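Local coordinates for CofB (Escherichia coli, PDB 5AX6), which serves as the minor pilin of the CFA/III type IVb pilus of enterotoxigenic bacteria, forming a homotrimer that probably takes part in pilus assembly, at residues A[277-285]-A[293-301]; A[395-406]-A[480-491]. All blocks are in the same frame, centred on the assembly; numbering follows the deposited sequence. Where two conformers were deposited one is given.

Interaction 1. Residues A[277-285]-A[293-301]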
loop_
_atom_site.group_PDB
_atom_site.type_symbol
_atom_site.label_atom_id
_atom_site.label_comp_id
_atom_site.label_asym_id
_atom_site.label_seq_id
_atom_site.Cartn_x
_atom_site.Cartn_y
_atom_site.Cartn_z
ATOM N N LYS A 277 -3.425 2.857 -19.841
ATOM C CA LYS A 277 -4.349 2.633 -20.950
ATOM C C LYS A 277 -5.659 2.052 -20.422
ATOM O O LYS A 277 -6.716 2.168 -21.048
ATOM C CB LYS A 277 -3.721 1.698 -21.981
ATOM C CG LYS A 277 -2.423 2.230 -22.556
ATOM C CD LYS A 277 -2.576 3.696 -22.943
ATOM C CE LYS A 277 -1.403 4.180 -23.781
ATOM N NZ LYS A 277 -1.329 3.455 -25.081
ATOM N N SER A 278 -5.567 1.421 -19.258
ATOM C CA SER A 278 -6.728 0.899 -18.561
ATOM C C SER A 278 -6.811 1.574 -17.189
ATOM O O SER A 278 -5.844 2.180 -16.739
ATOM C CB SER A 278 -6.628 -0.623 -18.431
ATOM O OG SER A 278 -7.866 -1.185 -18.046
ATOM N N ASN A 279 -7.967 1.499 -16.538
ATOM C CA ASN A 279 -8.132 2.093 -15.214
ATOM C C ASN A 279 -8.212 0.986 -14.177
ATOM O O ASN A 279 -9.301 0.596 -13.766
ATOM C CB ASN A 279 -9.383 2.984 -15.180
ATOM C CG ASN A 279 -9.580 3.692 -13.847
ATOM O OD1 ASN A 279 -8.746 3.609 -12.940
ATOM N ND2 ASN A 279 -10.691 4.411 -13.731
ATOM N N GLU A 280 -7.055 0.458 -13.782
ATOM C CA GLU A 280 -7.011 -0.672 -12.850
ATOM C C GLU A 280 -5.831 -0.505 -11.897
ATOM O O GLU A 280 -4.815 -1.188 -12.022
ATOM C CB GLU A 280 -6.925 -2.007 -13.612
ATOM C CG GLU A 280 -8.201 -2.348 -14.393
ATOM C CD GLU A 280 -8.153 -3.700 -15.115
ATOM O OE1 GLU A 280 -7.060 -4.301 -15.245
ATOM O OE2 GLU A 280 -9.229 -4.165 -15.549
ATOM N N PRO A 281 -5.967 0.418 -10.939
ATOM C CA PRO A 281 -4.829 0.739 -10.069
ATOM C C PRO A 281 -4.455 -0.460 -9.222
ATOM O O PRO A 281 -5.334 -1.199 -8.774
ATOM C CB PRO A 281 -5.355 1.889 -9.207
ATOM C CG PRO A 281 -6.840 1.716 -9.216
ATOM C CD PRO A 281 -7.168 1.188 -10.586
ATOM N N GLY A 282 -3.164 -0.665 -9.026
ATOM C CA GLY A 282 -2.724 -1.816 -8.276
ATOM C C GLY A 282 -1.563 -1.544 -7.351
ATOM O O GLY A 282 -0.660 -0.748 -7.653
ATOM N N LEU A 283 -1.604 -2.190 -6.193
ATOM C CA LEU A 283 -0.468 -2.232 -5.290
ATOM C C LEU A 283 0.179 -3.595 -5.425
ATOM O O LEU A 283 -0.500 -4.621 -5.324
ATOM C CB LEU A 283 -0.903 -1.987 -3.846
ATOM C CG LEU A 283 -1.423 -0.592 -3.499
ATOM C CD1 LEU A 283 -2.216 -0.641 -2.202
ATOM C CD2 LEU A 283 -0.268 0.396 -3.376
ATOM N N CYS A 284 1.487 -3.608 -5.652
ATOM C CA CYS A 284 2.194 -4.845 -5.955
ATOM C C CYS A 284 3.382 -5.129 -5.056
ATOM O O CYS A 284 3.963 -4.225 -4.451
ATOM C CB CYS A 284 2.675 -4.830 -7.410
ATOM S SG CYS A 284 1.402 -4.371 -8.609
ATOM N N TRP A 285 3.744 -6.410 -5.016
ATOM C CA TRP A 285 4.929 -6.907 -4.336
ATOM C C TRP A 285 5.847 -7.580 -5.353
ATOM O O TRP A 285 5.374 -8.321 -6.216
ATOM C CB TRP A 285 4.563 -7.946 -3.260
ATOM C CG TRP A 285 3.704 -7.484 -2.145
ATOM C CD1 TRP A 285 4.097 -7.239 -0.865
ATOM C CD2 TRP A 285 2.285 -7.259 -2.181
ATOM N NE1 TRP A 285 3.016 -6.845 -0.105
ATOM C CE2 TRP A 285 1.894 -6.849 -0.892
ATOM C CE3 TRP A 285 1.317 -7.339 -3.187
ATOM C CZ2 TRP A 285 0.571 -6.527 -0.576
ATOM C CZ3 TRP A 285 0.003 -7.019 -2.873
ATOM C CH2 TRP A 285 -0.356 -6.625 -1.573
ATOM N N LYS A 293 5.717 -10.433 -10.362
ATOM C CA LYS A 293 5.281 -9.667 -9.205
ATOM C C LYS A 293 3.798 -9.993 -8.985
ATOM O O LYS A 293 3.112 -10.472 -9.897
ATOM C CB LYS A 293 5.516 -8.161 -9.403
ATOM C CG LYS A 293 4.559 -7.504 -10.378
ATOM C CD LYS A 293 4.848 -6.010 -10.497
ATOM C CE LYS A 293 4.093 -5.414 -11.668
ATOM N NZ LYS A 293 4.785 -5.762 -12.945
ATOM N N LEU A 294 3.321 -9.788 -7.764
ATOM C CA LEU A 294 1.923 -10.037 -7.441
ATOM C C LEU A 294 1.255 -8.703 -7.152
ATOM O O LEU A 294 1.822 -7.876 -6.440
ATOM C CB LEU A 294 1.797 -10.971 -6.232
ATOM C CG LEU A 294 2.479 -12.333 -6.387
ATOM C CD1 LEU A 294 2.253 -13.161 -5.128
ATOM C CD2 LEU A 294 1.932 -13.046 -7.627
ATOM N N CYS A 295 0.061 -8.497 -7.701
ATOM C CA CYS A 295 -0.628 -7.222 -7.541
ATOM C C CYS A 295 -2.016 -7.393 -6.972
ATOM O O CYS A 295 -2.741 -8.309 -7.365
ATOM C CB CYS A 295 -0.729 -6.490 -8.881
ATOM S SG CYS A 295 0.882 -6.085 -9.608
ATOM N N LEU A 296 -2.381 -6.503 -6.051
ATOM C CA LEU A 296 -3.773 -6.340 -5.631
ATOM C C LEU A 296 -4.349 -5.195 -6.435
ATOM O O LEU A 296 -3.996 -4.039 -6.210
ATOM C CB LEU A 296 -3.896 -6.030 -4.135
ATOM C CG LEU A 296 -4.036 -7.140 -3.108
ATOM C CD1 LEU A 296 -4.207 -6.537 -1.698
ATOM C CD2 LEU A 296 -5.203 -8.050 -3.486
ATOM N N THR A 297 -5.248 -5.522 -7.352
ATOM C CA THR A 297 -5.698 -4.583 -8.366
ATOM C C THR A 297 -7.197 -4.364 -8.303
ATOM O O THR A 297 -7.954 -5.313 -8.107
ATOM C CB THR A 297 -5.331 -5.098 -9.757
ATOM O OG1 THR A 297 -3.921 -5.340 -9.800
ATOM C CG2 THR A 297 -5.729 -4.105 -10.838
ATOM N N GLN A 298 -7.630 -3.120 -8.482
ATOM C CA GLN A 298 -9.055 -2.834 -8.487
ATOM C C GLN A 298 -9.599 -2.956 -9.901
ATOM O O GLN A 298 -9.055 -2.359 -10.832
ATOM C CB GLN A 298 -9.352 -1.440 -7.940
ATOM C CG GLN A 298 -10.849 -1.216 -7.706
ATOM C CD GLN A 298 -11.145 0.198 -7.249
ATOM O OE1 GLN A 298 -10.330 1.098 -7.447
ATOM N NE2 GLN A 298 -12.311 0.402 -6.633
ATOM N N ILE A 299 -10.662 -3.735 -10.061
ATOM C CA ILE A 299 -11.249 -3.955 -11.382
ATOM C C ILE A 299 -12.764 -3.714 -11.349
ATOM O O ILE A 299 -13.390 -3.704 -10.288
ATOM C CB ILE A 299 -10.962 -5.379 -11.910
ATOM C CG1 ILE A 299 -11.555 -6.428 -10.968
ATOM C CG2 ILE A 299 -9.457 -5.590 -12.121
ATOM C CD1 ILE A 299 -11.395 -7.855 -11.452
ATOM N N GLU A 300 -13.349 -3.502 -12.520
ATOM C CA GLU A 300 -14.775 -3.250 -12.608
ATOM C C GLU A 300 -15.546 -4.540 -12.394
ATOM O O GLU A 300 -15.079 -5.615 -12.761
ATOM C CB GLU A 300 -15.130 -2.652 -13.973
ATOM C CG GLU A 300 -14.647 -1.239 -14.173
ATOM C CD GLU A 300 -15.565 -0.199 -13.539
ATOM O OE1 GLU A 300 -16.488 -0.571 -12.771
ATOM O OE2 GLU A 300 -15.362 1.003 -13.820
ATOM N N GLY A 301 -16.724 -4.422 -11.796
ATOM C CA GLY A 301 -17.614 -5.552 -11.632
ATOM C C GLY A 301 -19.060 -5.101 -11.570
ATOM O O GLY A 301 -19.371 -3.933 -11.782
HETATM O O HOH W 1 -11.709 -3.155 -14.885
#

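Interaction 2. Residues A[395-406]-A[480-491]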
loop_
_atom_site.group_PDB
_atom_site.type_symbol
_atom_site.label_atom_id
_atom_site.label_comp_id
_atom_site.label_asym_id
_atom_site.label_seq_id
_atom_site.Cartn_x
_atom_site.Cartn_y
_atom_site.Cartn_z
ATOM N N ASN A 395 -18.213 -9.773 18.123
ATOM C CA ASN A 395 -18.727 -10.991 17.484
ATOM C C ASN A 395 -18.011 -12.292 17.843
ATOM O O ASN A 395 -17.092 -12.719 17.144
ATOM C CB ASN A 395 -18.684 -10.827 15.969
ATOM C CG ASN A 395 -19.581 -9.721 15.480
ATOM O OD1 ASN A 395 -20.766 -9.936 15.245
ATOM N ND2 ASN A 395 -19.020 -8.526 15.315
ATOM N N LYS A 396 -18.470 -12.944 18.903
ATOM C CA LYS A 396 -17.851 -14.171 19.378
ATOM C C LYS A 396 -18.009 -15.321 18.382
ATOM O O LYS A 396 -19.126 -15.691 18.024
ATOM C CB LYS A 396 -18.455 -14.573 20.727
ATOM C CG LYS A 396 -17.870 -15.832 21.338
ATOM C CD LYS A 396 -16.371 -15.686 21.549
ATOM C CE LYS A 396 -15.769 -16.938 22.175
ATOM N NZ LYS A 396 -14.277 -16.882 22.187
ATOM N N LEU A 397 -16.887 -15.887 17.947
ATOM C CA LEU A 397 -16.911 -17.069 17.076
ATOM C C LEU A 397 -16.944 -18.356 17.871
ATOM O O LEU A 397 -16.237 -18.486 18.869
ATOM C CB LEU A 397 -15.693 -17.088 16.159
ATOM C CG LEU A 397 -15.643 -15.990 15.099
ATOM C CD1 LEU A 397 -14.275 -15.977 14.440
ATOM C CD2 LEU A 397 -16.739 -16.209 14.059
ATOM N N HIS A 398 -17.746 -19.312 17.409
ATOM C CA HIS A 398 -17.800 -20.643 17.993
ATOM C C HIS A 398 -17.232 -21.680 17.040
ATOM O O HIS A 398 -17.529 -21.643 15.849
ATOM C CB HIS A 398 -19.236 -21.034 18.326
ATOM C CG HIS A 398 -19.999 -19.974 19.059
ATOM N ND1 HIS A 398 -19.774 -19.681 20.383
ATOM C CD2 HIS A 398 -20.993 -19.153 18.649
ATOM C CE1 HIS A 398 -20.592 -18.710 20.760
ATOM N NE2 HIS A 398 -21.345 -18.380 19.729
ATOM N N PRO A 399 -16.446 -22.630 17.564
ATOM C CA PRO A 399 -16.077 -23.792 16.742
ATOM C C PRO A 399 -17.308 -24.599 16.365
ATOM O O PRO A 399 -18.212 -24.754 17.184
ATOM C CB PRO A 399 -15.140 -24.601 17.647
ATOM C CG PRO A 399 -15.413 -24.106 19.034
ATOM C CD PRO A 399 -15.865 -22.681 18.916
ATOM N N ARG A 400 -17.339 -25.096 15.132
ATOM C CA ARG A 400 -18.490 -25.814 14.618
ATOM C C ARG A 400 -18.028 -27.116 13.997
ATOM O O ARG A 400 -16.910 -27.207 13.489
ATOM C CB ARG A 400 -19.236 -24.968 13.576
ATOM C CG ARG A 400 -19.803 -23.630 14.104
ATOM C CD ARG A 400 -20.958 -23.851 15.084
ATOM N NE ARG A 400 -21.914 -24.783 14.499
ATOM C CZ ARG A 400 -22.870 -24.441 13.639
ATOM N NH1 ARG A 400 -23.043 -23.170 13.285
ATOM N NH2 ARG A 400 -23.665 -25.378 13.141
ATOM N N LEU A 401 -18.893 -28.119 14.019
ATOM C CA LEU A 401 -18.593 -29.371 13.345
ATOM C C LEU A 401 -19.901 -30.018 12.918
ATOM O O LEU A 401 -20.864 -30.035 13.674
ATOM C CB LEU A 401 -17.779 -30.310 14.255
ATOM C CG LEU A 401 -17.310 -31.639 13.653
ATOM C CD1 LEU A 401 -16.026 -32.137 14.311
ATOM C CD2 LEU A 401 -18.388 -32.727 13.715
ATOM N N SER A 402 -19.936 -30.515 11.685
ATOM C CA SER A 402 -21.062 -31.305 11.196
ATOM C C SER A 402 -20.537 -32.577 10.556
ATOM O O SER A 402 -19.354 -32.671 10.229
ATOM C CB SER A 402 -21.903 -30.522 10.186
ATOM O OG SER A 402 -22.914 -29.787 10.853
ATOM N N ALA A 403 -21.412 -33.562 10.403
ATOM C CA ALA A 403 -21.051 -34.832 9.768
ATOM C C ALA A 403 -22.157 -35.232 8.789
ATOM O O ALA A 403 -23.328 -35.216 9.149
ATOM C CB ALA A 403 -20.838 -35.926 10.820
ATOM N N SER A 404 -21.785 -35.538 7.545
ATOM C CA SER A 404 -22.738 -35.996 6.531
ATOM C C SER A 404 -22.382 -37.420 6.129
ATOM O O SER A 404 -21.203 -37.773 6.102
ATOM C CB SER A 404 -22.720 -35.086 5.299
ATOM O OG SER A 404 -22.965 -33.735 5.653
ATOM N N ILE A 405 -23.381 -38.244 5.825
ATOM C CA ILE A 405 -23.107 -39.634 5.505
ATOM C C ILE A 405 -22.390 -39.792 4.162
ATOM O O ILE A 405 -22.813 -39.225 3.150
ATOM C CB ILE A 405 -24.391 -40.475 5.468
ATOM C CG1 ILE A 405 -25.129 -40.371 6.800
ATOM C CG2 ILE A 405 -24.030 -41.923 5.125
ATOM C CD1 ILE A 405 -26.431 -41.163 6.846
ATOM N N ALA A 406 -21.305 -40.567 4.153
ATOM C CA ALA A 406 -20.521 -40.766 2.936
ATOM C C ALA A 406 -20.676 -42.180 2.369
ATOM O O ALA A 406 -20.651 -42.364 1.155
ATOM C CB ALA A 406 -19.051 -40.457 3.199
ATOM N N VAL A 480 -18.278 -40.932 7.246
ATOM C CA VAL A 480 -18.842 -39.601 7.155
ATOM C C VAL A 480 -17.833 -38.628 6.582
ATOM O O VAL A 480 -16.625 -38.825 6.727
ATOM C CB VAL A 480 -19.287 -39.076 8.541
ATOM C CG1 VAL A 480 -20.531 -39.807 9.024
ATOM C CG2 VAL A 480 -18.121 -39.151 9.552
ATOM N N ASN A 481 -18.343 -37.585 5.936
ATOM C CA ASN A 481 -17.564 -36.389 5.661
ATOM C C ASN A 481 -17.837 -35.371 6.750
ATOM O O ASN A 481 -18.984 -34.961 6.940
ATOM C CB ASN A 481 -17.907 -35.823 4.278
ATOM C CG ASN A 481 -17.501 -36.771 3.161
ATOM O OD1 ASN A 481 -18.328 -37.200 2.351
ATOM N ND2 ASN A 481 -16.233 -37.113 3.131
ATOM N N ILE A 482 -16.775 -34.985 7.461
ATOM C CA ILE A 482 -16.848 -34.089 8.602
ATOM C C ILE A 482 -16.452 -32.717 8.129
ATOM O O ILE A 482 -15.411 -32.569 7.497
ATOM C CB ILE A 482 -15.906 -34.561 9.737
ATOM C CG1 ILE A 482 -16.428 -35.881 10.317
ATOM C CG2 ILE A 482 -15.754 -33.493 10.820
ATOM C CD1 ILE A 482 -15.375 -36.650 11.089
ATOM N N THR A 483 -17.304 -31.731 8.398
ATOM C CA THR A 483 -17.026 -30.338 8.070
ATOM C C THR A 483 -16.757 -29.582 9.357
ATOM O O THR A 483 -17.537 -29.683 10.297
ATOM C CB THR A 483 -18.215 -29.659 7.336
ATOM O OG1 THR A 483 -18.617 -30.461 6.224
ATOM C CG2 THR A 483 -17.814 -28.263 6.844
ATOM N N THR A 484 -15.669 -28.821 9.396
ATOM C CA THR A 484 -15.333 -28.033 10.566
ATOM C C THR A 484 -15.130 -26.578 10.160
ATOM O O THR A 484 -14.550 -26.301 9.102
ATOM C CB THR A 484 -14.054 -28.563 11.252
ATOM O OG1 THR A 484 -12.929 -28.437 10.367
ATOM C CG2 THR A 484 -14.234 -30.021 11.655
ATOM N N TRP A 485 -15.604 -25.646 10.991
ATOM C CA TRP A 485 -15.462 -24.227 10.679
ATOM C C TRP A 485 -15.742 -23.439 11.955
ATOM O O TRP A 485 -16.029 -24.034 12.987
ATOM C CB TRP A 485 -16.404 -23.808 9.527
ATOM C CG TRP A 485 -17.888 -23.731 9.848
ATOM C CD1 TRP A 485 -18.630 -22.587 9.990
ATOM C CD2 TRP A 485 -18.808 -24.828 10.032
ATOM N NE1 TRP A 485 -19.940 -22.908 10.258
ATOM C CE2 TRP A 485 -20.075 -24.268 10.294
ATOM C CE3 TRP A 485 -18.679 -26.224 10.000
ATOM C CZ2 TRP A 485 -21.212 -25.055 10.530
ATOM C CZ3 TRP A 485 -19.815 -27.007 10.245
ATOM C CH2 TRP A 485 -21.063 -26.412 10.499
ATOM N N CYS A 486 -15.622 -22.119 11.906
ATOM C CA CYS A 486 -16.011 -21.302 13.058
ATOM C C CYS A 486 -17.097 -20.344 12.622
ATOM O O CYS A 486 -17.119 -19.914 11.461
ATOM C CB CYS A 486 -14.809 -20.527 13.629
ATOM S SG CYS A 486 -13.519 -21.557 14.352
ATOM N N SER A 487 -17.988 -19.985 13.541
ATOM C CA SER A 487 -19.146 -19.176 13.184
ATOM C C SER A 487 -19.726 -18.444 14.390
ATOM O O SER A 487 -19.590 -18.902 15.522
ATOM C CB SER A 487 -20.228 -20.061 12.560
ATOM O OG SER A 487 -21.342 -19.302 12.122
ATOM N N THR A 488 -20.383 -17.319 14.133
ATOM C CA THR A 488 -21.172 -16.662 15.170
ATOM C C THR A 488 -22.456 -17.448 15.433
ATOM O O THR A 488 -23.093 -17.273 16.469
ATOM C CB THR A 488 -21.523 -15.233 14.791
ATOM O OG1 THR A 488 -22.062 -15.216 13.463
ATOM C CG2 THR A 488 -20.280 -14.361 14.839
ATOM N N GLU A 489 -22.835 -18.307 14.488
ATOM C CA GLU A 489 -23.967 -19.216 14.679
ATOM C C GLU A 489 -23.507 -20.352 15.586
ATOM O O GLU A 489 -22.542 -21.041 15.281
ATOM C CB GLU A 489 -24.471 -19.760 13.330
ATOM C CG GLU A 489 -24.881 -18.667 12.337
ATOM C CD GLU A 489 -25.203 -19.207 10.946
ATOM O OE1 GLU A 489 -26.084 -20.093 10.838
ATOM O OE2 GLU A 489 -24.581 -18.743 9.958
ATOM N N PRO A 490 -24.185 -20.546 16.719
ATOM C CA PRO A 490 -23.684 -21.560 17.655
ATOM C C PRO A 490 -23.944 -23.009 17.206
ATOM O O PRO A 490 -24.800 -23.291 16.363
ATOM C CB PRO A 490 -24.450 -21.250 18.949
ATOM C CG PRO A 490 -25.720 -20.596 18.482
ATOM C CD PRO A 490 -25.355 -19.815 17.237
ATOM N N GLN A 491 -23.173 -23.917 17.790
ATOM C CA GLN A 491 -23.330 -25.349 17.615
ATOM C C GLN A 491 -24.533 -25.818 18.439
ATOM O O GLN A 491 -24.761 -25.295 19.524
ATOM C CB GLN A 491 -22.052 -26.065 18.063
ATOM C CG GLN A 491 -22.093 -27.575 17.968
ATOM C CD GLN A 491 -21.677 -28.078 16.597
ATOM O OE1 GLN A 491 -21.231 -27.307 15.745
ATOM N NE2 GLN A 491 -21.829 -29.375 16.379
HETATM O O HOH W 2 -21.921 -15.436 18.395
HETATM O O HOH W 3 -24.465 -22.501 10.794
#

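Interaction 1. Residues A[277-285]-A[293-301]
The indole of Trp-285 meets the neighbouring strand of its beta hairpin with its edge: Leu-294 O and Leu-296 CD1 both lie near the ring plane, CE3 standing 3.3 Å from Leu-294 O and CH2 3.9 Å from Leu-296 CD1. With CG anti to the carbonyl carbon (chi1 -62°), the ring turns its CE3-CH2 edge to the partner strand, while NE1 donates a hydrogen bond to Leu-296 O of the second subunit. Replacing the indole by the methyl of an alanine is likely to leave Leu-296 O of the second subunit without its N-H donor and to open a gap beside Leu-296 of the same chain.

The hairpin, in the beta-repeat region, pairs 282-285 antiparallel with 294-301, and Leu-283 and Leu-296 exchange backbone bonds in both directions. Gly-282 suits its position beside Thr-297 because a CB would clash with Thr-297 OG1. On the same face, the non-hydrogen-bonded pair Cys-284 and Cys-295 brings the CA atoms to 4.0 Å, close enough for a cross-strand disulfide. Lys-293 packs CD against Cys-284 CB and carries its amine to a salt bridge with Asp-317. A water links Glu-280 OE2 to Glu-300 N. The disulfide itself joins Cys-284 SG to Cys-295 SG at 2.1 Å, with a chi3 of 105°.

Interaction 2. Residues A[395-406]-A[480-491]
Strands 398-406 and 480-487 run antiparallel, their axes 4.5 Å apart at closest approach and 157° between directions, with hydrogen-bonded pairs from His-398 with Ser-487 to Ser-404 with Asn-481. Arg-400 buries more surface here than any other residue. Its CB sits over the six-membered ring of Trp-485 in a CH-pi contact, 3.5 Å from the centroid. Bends at chi2 and chi3 then fold the chain back, bringing the guanidinium between Trp-485 CZ2 on one face and Pro-490 O on the other, its plane turned 52° from the indole. A long side chain ending in a flat cationic group suits this place, because it offers methylene groups to the ring and N-H groups to the carbonyls of the C-terminal tail: NE donates in its own plane to Gln-491 OE1 at 2.9 Å, and NH1 reaches Glu-489 O from above that carbonyl's plane.

Gln-491 suits its place because its amide carries both an acceptor and a donor, matching the N-H and C=O of Leu-401. OE1 also accepts from Leu-401 N (3.0 Å), its two donors arriving from opposite faces of the amide, and NE2 returns a bond to Leu-401 O at 2.9 Å, which fixes the amide's rotation. On the face shared by Leu-401 and Ile-482, Leu-401 CG meets Ile-482 CG2 at 3.7 Å, and Leu-401 reaches Trp-453 and Ile-455. Where the tail turns away, Ser-487 OG accepts from Glu-489 N (3.0 Å), forming an ST turn, while Cys-486 is disulfide-bonded to Cys-388. The whole is an antiparallel ladder in the C-terminal domain, with the last residues folded back along the strand outermost within this chain's four-stranded sheet.

How the interactions relate
Following the chain from the N terminus, interaction 1 comes first and closes a short hairpin with seven residues between its segments. Strand 308-315 then adds to that hairpin's second strand. Interaction 2 opens only later and closes a far longer excursion, in which 73 residues, including strands 438-448, 452-463 and 468-473, lie between 395-406 and 480-491. The contacts are in series, neither nested nor crossed; the nearest atoms of interaction 1 and interaction 2 are about 21 Å apart. Interaction 1 thus joins neighbouring strands of the beta-repeat region, whereas interaction 2 joins strands far apart in sequence within the C-terminal domain. Both touch the second subunit, so the trimer interface reaches both regions.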